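Local coordinates for protein acireductone dioxygenase (Bacillus anthracis, PDB 4QGL) that probably catalyses the metal-dependent reaction of an acireductone with oxygen in the methionine salvage pathway, the products depending on whether iron or nickel is bound, at residues L33-L46 with E59-V71. Sequence-based numbering, arbitrary orientation.
Sequences LYEKWNISKLPPHL and EILAVFSKEIADV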
loop_
_atom_site.group_PDB
_atom_site.type_symbol
_atom_site.label_atom_id
_atom_site.label_comp_id
_atom_site.label_asym_id
_atom_site.label_seq_id
_atom_site.Cartn_x
_atom_site.Cartn_y
_atom_site.Cartn_z
ATOM N N LEU A 33 5.651 -0.184 9.100
ATOM C CA LEU A 33 4.785 0.839 9.669
ATOM C C LEU A 33 3.392 0.651 9.160
ATOM O O LEU A 33 3.180 0.452 7.974
ATOM C CB LEU A 33 5.246 2.241 9.301
ATOM C CG LEU A 33 4.441 3.424 9.923
ATOM C CD1 LEU A 33 4.288 3.294 11.443
ATOM C CD2 LEU A 33 5.083 4.772 9.593
ATOM N N TYR A 34 2.442 0.693 10.059
ATOM C CA TYR A 34 1.076 0.620 9.662
ATOM C C TYR A 34 0.291 1.743 10.340
ATOM O O TYR A 34 0.526 2.066 11.498
ATOM C CB TYR A 34 0.514 -0.766 9.961
ATOM C CG TYR A 34 -0.945 -0.865 9.648
ATOM C CD1 TYR A 34 -1.449 -0.425 8.424
ATOM C CD2 TYR A 34 -1.840 -1.380 10.581
ATOM C CE1 TYR A 34 -2.807 -0.471 8.144
ATOM C CE2 TYR A 34 -3.208 -1.458 10.309
ATOM C CZ TYR A 34 -3.693 -0.999 9.092
ATOM O OH TYR A 34 -5.050 -1.078 8.842
ATOM N N GLU A 35 -0.591 2.392 9.597
ATOM C CA GLU A 35 -1.415 3.450 10.153
ATOM C C GLU A 35 -2.766 3.290 9.550
ATOM O O GLU A 35 -2.883 2.830 8.404
ATOM C CB GLU A 35 -0.882 4.810 9.764
ATOM C CG GLU A 35 0.499 5.141 10.308
ATOM C CD GLU A 35 0.899 6.584 10.012
ATOM O OE1 GLU A 35 2.064 6.980 10.306
ATOM O OE2 GLU A 35 0.045 7.344 9.475
ATOM N N LYS A 36 -3.784 3.659 10.311
ATOM C CA LYS A 36 -5.121 3.692 9.777
ATOM C C LYS A 36 -5.580 5.148 9.756
ATOM O O LYS A 36 -5.663 5.796 10.812
ATOM C CB LYS A 36 -6.058 2.793 10.604
ATOM C CG LYS A 36 -7.476 2.559 10.006
ATOM C CD LYS A 36 -7.529 1.357 9.026
ATOM C CE LYS A 36 -8.724 1.402 8.044
ATOM N NZ LYS A 36 -8.537 0.444 6.898
ATOM N N TRP A 37 -5.827 5.679 8.557
ATOM C CA TRP A 37 -6.306 7.057 8.408
ATOM C C TRP A 37 -7.806 7.056 8.242
ATOM O O TRP A 37 -8.404 6.046 7.819
ATOM C CB TRP A 37 -5.705 7.711 7.183
ATOM C CG TRP A 37 -4.253 7.838 7.245
ATOM C CD1 TRP A 37 -3.440 7.592 8.323
ATOM C CD2 TRP A 37 -3.414 8.297 6.199
ATOM N NE1 TRP A 37 -2.137 7.875 7.999
ATOM C CE2 TRP A 37 -2.093 8.308 6.700
ATOM C CE3 TRP A 37 -3.648 8.710 4.892
ATOM C CZ2 TRP A 37 -1.021 8.713 5.935
ATOM C CZ3 TRP A 37 -2.599 9.106 4.144
ATOM C CH2 TRP A 37 -1.287 9.106 4.660
ATOM N N ASN A 38 -8.416 8.202 8.538
ATOM C CA ASN A 38 -9.856 8.297 8.594
ATOM C C ASN A 38 -10.446 8.464 7.198
ATOM O O ASN A 38 -10.529 9.549 6.642
ATOM C CB ASN A 38 -10.246 9.400 9.545
ATOM C CG ASN A 38 -11.733 9.518 9.684
ATOM O OD1 ASN A 38 -12.439 8.580 10.088
ATOM N ND2 ASN A 38 -12.228 10.648 9.315
ATOM N N ILE A 39 -10.822 7.323 6.629
ATOM C CA ILE A 39 -11.224 7.229 5.213
ATOM C C ILE A 39 -12.634 7.786 5.050
ATOM O O ILE A 39 -12.987 8.218 3.973
ATOM C CB ILE A 39 -11.000 5.781 4.647
ATOM C CG1 ILE A 39 -11.208 5.703 3.132
ATOM C CG2 ILE A 39 -11.838 4.728 5.345
ATOM C CD1 ILE A 39 -9.970 6.083 2.352
ATOM N N SER A 40 -13.405 7.832 6.137
ATOM C CA SER A 40 -14.743 8.474 6.144
ATOM C C SER A 40 -14.725 9.962 5.775
ATOM O O SER A 40 -15.741 10.524 5.434
ATOM C CB SER A 40 -15.426 8.335 7.511
ATOM O OG SER A 40 -14.759 9.070 8.519
ATOM N N LYS A 41 -13.562 10.590 5.873
ATOM C CA LYS A 41 -13.363 11.940 5.331
ATOM C C LYS A 41 -13.490 12.063 3.830
ATOM O O LYS A 41 -13.774 13.125 3.338
ATOM C CB LYS A 41 -11.957 12.436 5.636
ATOM C CG LYS A 41 -11.814 13.122 6.964
ATOM C CD LYS A 41 -10.395 12.915 7.449
ATOM C CE LYS A 41 -9.407 13.472 6.437
ATOM N NZ LYS A 41 -8.073 13.619 7.083
ATOM N N LEU A 42 -13.174 11.016 3.103
ATOM C CA LEU A 42 -13.158 11.092 1.666
ATOM C C LEU A 42 -14.563 11.370 1.198
ATOM O O LEU A 42 -15.499 10.714 1.623
ATOM C CB LEU A 42 -12.639 9.778 1.059
ATOM C CG LEU A 42 -12.280 9.780 -0.438
ATOM C CD1 LEU A 42 -10.955 10.477 -0.696
ATOM C CD2 LEU A 42 -12.234 8.364 -1.000
ATOM N N PRO A 43 -14.720 12.370 0.331
ATOM C CA PRO A 43 -15.992 12.636 -0.323
ATOM C C PRO A 43 -16.490 11.470 -1.170
ATOM O O PRO A 43 -15.713 10.825 -1.856
ATOM C CB PRO A 43 -15.709 13.835 -1.226
ATOM C CG PRO A 43 -14.414 14.396 -0.796
ATOM C CD PRO A 43 -13.790 13.501 0.224
ATOM N N PRO A 44 -17.792 11.227 -1.137
ATOM C CA PRO A 44 -18.338 10.041 -1.785
ATOM C C PRO A 44 -18.131 9.949 -3.295
ATOM O O PRO A 44 -17.963 8.828 -3.805
ATOM C CB PRO A 44 -19.827 10.107 -1.417
ATOM C CG PRO A 44 -19.822 10.763 -0.072
ATOM C CD PRO A 44 -18.763 11.828 -0.202
ATOM N N HIS A 45 -18.102 11.082 -3.993
ATOM C CA HIS A 45 -17.876 11.030 -5.429
ATOM C C HIS A 45 -16.451 10.564 -5.709
ATOM O O HIS A 45 -16.165 10.156 -6.828
ATOM C CB HIS A 45 -18.175 12.356 -6.117
ATOM C CG HIS A 45 -17.043 13.325 -6.077
ATOM N ND1 HIS A 45 -16.200 13.515 -7.147
ATOM C CD2 HIS A 45 -16.615 14.163 -5.103
ATOM C CE1 HIS A 45 -15.296 14.427 -6.832
ATOM N NE2 HIS A 45 -15.524 14.835 -5.596
ATOM N N LEU A 46 -15.566 10.589 -4.703
ATOM C CA LEU A 46 -14.230 9.957 -4.853
ATOM C C LEU A 46 -14.094 8.481 -4.415
ATOM O O LEU A 46 -13.072 7.870 -4.694
ATOM C CB LEU A 46 -13.148 10.815 -4.184
ATOM C CG LEU A 46 -12.988 12.152 -4.884
ATOM C CD1 LEU A 46 -11.866 12.963 -4.261
ATOM C CD2 LEU A 46 -12.741 11.945 -6.359
ATOM N N GLU A 59 -7.583 16.801 -5.251
ATOM C CA GLU A 59 -8.516 16.792 -4.139
ATOM C C GLU A 59 -8.235 15.718 -3.123
ATOM O O GLU A 59 -8.358 15.950 -1.938
ATOM C CB GLU A 59 -9.907 16.555 -4.660
ATOM C CG GLU A 59 -10.977 16.962 -3.683
ATOM C CD GLU A 59 -12.351 16.939 -4.313
ATOM O OE1 GLU A 59 -13.331 17.128 -3.559
ATOM O OE2 GLU A 59 -12.457 16.718 -5.556
ATOM N N ILE A 60 -7.890 14.535 -3.614
ATOM C CA ILE A 60 -7.555 13.400 -2.776
ATOM C C ILE A 60 -6.359 13.730 -1.899
ATOM O O ILE A 60 -6.390 13.544 -0.683
ATOM C CB ILE A 60 -7.288 12.156 -3.641
ATOM C CG1 ILE A 60 -8.620 11.556 -4.099
ATOM C CG2 ILE A 60 -6.486 11.101 -2.877
ATOM C CD1 ILE A 60 -8.468 10.294 -4.921
ATOM N N LEU A 61 -5.308 14.248 -2.522
ATOM C CA LEU A 61 -4.158 14.812 -1.791
ATOM C C LEU A 61 -4.472 16.007 -0.873
ATOM O O LEU A 61 -3.786 16.237 0.111
ATOM C CB LEU A 61 -3.075 15.225 -2.778
ATOM C CG LEU A 61 -2.454 14.074 -3.571
ATOM C CD1 LEU A 61 -1.487 14.663 -4.587
ATOM C CD2 LEU A 61 -1.774 13.069 -2.647
ATOM N N ALA A 62 -5.492 16.781 -1.179
ATOM C CA ALA A 62 -5.906 17.796 -0.242
ATOM C C ALA A 62 -6.556 17.257 1.022
ATOM O O ALA A 62 -6.341 17.800 2.095
ATOM C CB ALA A 62 -6.838 18.790 -0.921
ATOM N N VAL A 63 -7.371 16.227 0.909
ATOM C CA VAL A 63 -8.102 15.699 2.057
ATOM C C VAL A 63 -7.182 15.042 3.082
ATOM O O VAL A 63 -7.386 15.216 4.269
ATOM C CB VAL A 63 -9.198 14.721 1.611
ATOM C CG1 VAL A 63 -9.988 14.189 2.781
ATOM C CG2 VAL A 63 -10.178 15.404 0.691
ATOM N N PHE A 64 -6.178 14.278 2.638
ATOM C CA PHE A 64 -5.241 13.636 3.571
ATOM C C PHE A 64 -3.938 14.381 3.736
ATOM O O PHE A 64 -2.991 13.837 4.266
ATOM C CB PHE A 64 -4.980 12.199 3.164
ATOM C CG PHE A 64 -6.219 11.376 3.149
ATOM C CD1 PHE A 64 -6.724 10.835 4.321
ATOM C CD2 PHE A 64 -6.910 11.181 1.962
ATOM C CE1 PHE A 64 -7.895 10.113 4.306
ATOM C CE2 PHE A 64 -8.074 10.444 1.939
ATOM C CZ PHE A 64 -8.567 9.913 3.109
ATOM N N SER A 65 -3.933 15.670 3.401
ATOM C CA SER A 65 -2.709 16.470 3.501
ATOM C C SER A 65 -2.081 16.504 4.887
ATOM O O SER A 65 -0.864 16.542 5.006
ATOM C CB SER A 65 -2.930 17.893 2.997
ATOM O OG SER A 65 -3.828 18.608 3.825
ATOM N N LYS A 66 -2.896 16.522 5.931
ATOM C CA LYS A 66 -2.375 16.498 7.301
ATOM C C LYS A 66 -1.708 15.156 7.598
ATOM O O LYS A 66 -0.590 15.087 8.096
ATOM C CB LYS A 66 -3.509 16.773 8.296
ATOM C CG LYS A 66 -3.149 16.592 9.748
ATOM C CD LYS A 66 -1.995 17.472 10.168
ATOM C CE LYS A 66 -1.881 17.485 11.686
ATOM N NZ LYS A 66 -0.515 17.887 12.096
ATOM N N GLU A 67 -2.395 14.091 7.270
ATOM C CA GLU A 67 -1.855 12.770 7.538
ATOM C C GLU A 67 -0.596 12.559 6.763
ATOM O O GLU A 67 0.311 11.950 7.254
ATOM C CB GLU A 67 -2.830 11.674 7.180
ATOM C CG GLU A 67 -4.011 11.574 8.114
ATOM C CD GLU A 67 -5.133 12.515 7.730
ATOM O OE1 GLU A 67 -4.898 13.582 7.176
ATOM O OE2 GLU A 67 -6.293 12.174 7.942
ATOM N N ILE A 68 -0.543 13.081 5.554
ATOM C CA ILE A 68 0.667 13.034 4.736
ATOM C C ILE A 68 1.808 13.872 5.320
ATOM O O ILE A 68 2.938 13.414 5.381
ATOM C CB ILE A 68 0.389 13.503 3.305
ATOM C CG1 ILE A 68 -0.765 12.692 2.726
ATOM C CG2 ILE A 68 1.600 13.284 2.428
ATOM C CD1 ILE A 68 -1.077 12.923 1.262
ATOM N N ALA A 69 1.517 15.069 5.765
ATOM C CA ALA A 69 2.548 15.876 6.380
ATOM C C ALA A 69 3.180 15.169 7.571
ATOM O O ALA A 69 4.383 15.231 7.761
ATOM C CB ALA A 69 1.985 17.232 6.822
ATOM N N ASP A 70 2.352 14.529 8.381
ATOM C CA ASP A 70 2.818 13.896 9.619
ATOM C C ASP A 70 3.729 12.716 9.337
ATOM O O ASP A 70 4.784 12.591 9.929
ATOM C CB ASP A 70 1.639 13.456 10.497
ATOM C CG ASP A 70 0.840 14.650 11.096
ATOM O OD1 ASP A 70 1.324 15.825 11.133
ATOM O OD2 ASP A 70 -0.302 14.382 11.549
ATOM N N VAL A 71 3.298 11.866 8.421
ATOM C CA VAL A 71 4.082 10.715 7.979
ATOM C C VAL A 71 5.322 11.133 7.139
ATOM O O VAL A 71 6.380 10.512 7.236
ATOM C CB VAL A 71 3.184 9.639 7.277
ATOM C CG1 VAL A 71 2.777 10.028 5.861
ATOM C CG2 VAL A 71 3.871 8.296 7.250
HETATM O O HOH W 1 -0.082 10.571 9.180
HETATM O O HOH W 2 -15.768 17.366 -3.628
#
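One face of the Trp37 indole is covered by CB and CG of Glu67, on helix 65-75, and the evidence for a CH-pi contact is direct: Glu67 CB stands 3.5 Å from the centroid of the six-membered ring of Trp37, only 12° off the ring normal. Glu67 CG continues over the five-membered part, and a bend at chi2 turns the carboxylate away from the indole. Phe64 is near parallel to Trp37, with planes at 25°, but the centroids are 5.9 Å apart, so the rings barely overlap. Val71 CG1 reaches the indole edge at CZ2.

One in-plane hydrogen bond fixes the rotation of this indole: Trp37 NE1 donates to Glu35 OE2 over 2.7 Å at 169°. A modelled water lies between Glu35 OE2 and Glu67 O, but its approach to Glu67 O is too short to be reliable. Glu35 OE1 pairs with Arg74.

In this cupin fold, strand 33-36 forms an edge of a five-stranded antiparallel sheet, pairing with strand 138-142, and the run 37-46 continues along the two consecutive helices, which meet at Phe64. Phe112, on strand 109-113 of that sheet, stacks on Trp37 and also meets Phe64.

The direct charged link is the salt bridge between Lys41 NZ and Glu67 OE2, whose side chains approach from opposite directions; the modelled separation is too short to be taken literally. A weak hydrogen bond also runs from Lys41 NZ to Val63 O.

Apolar packing carries the remaining contact toward Glu59. Leu42 CD1 touches the Phe64 edge at CE2 (3.9 Å), the two side chains crossing at about a right angle, and Leu46 CD1 lies 3.5 Å from Ile60 CG1. The Pro43 ring and the Val63 side chain slide past each other in opposite directions, with Pro43 CD 4.1 Å from Val63 CG2.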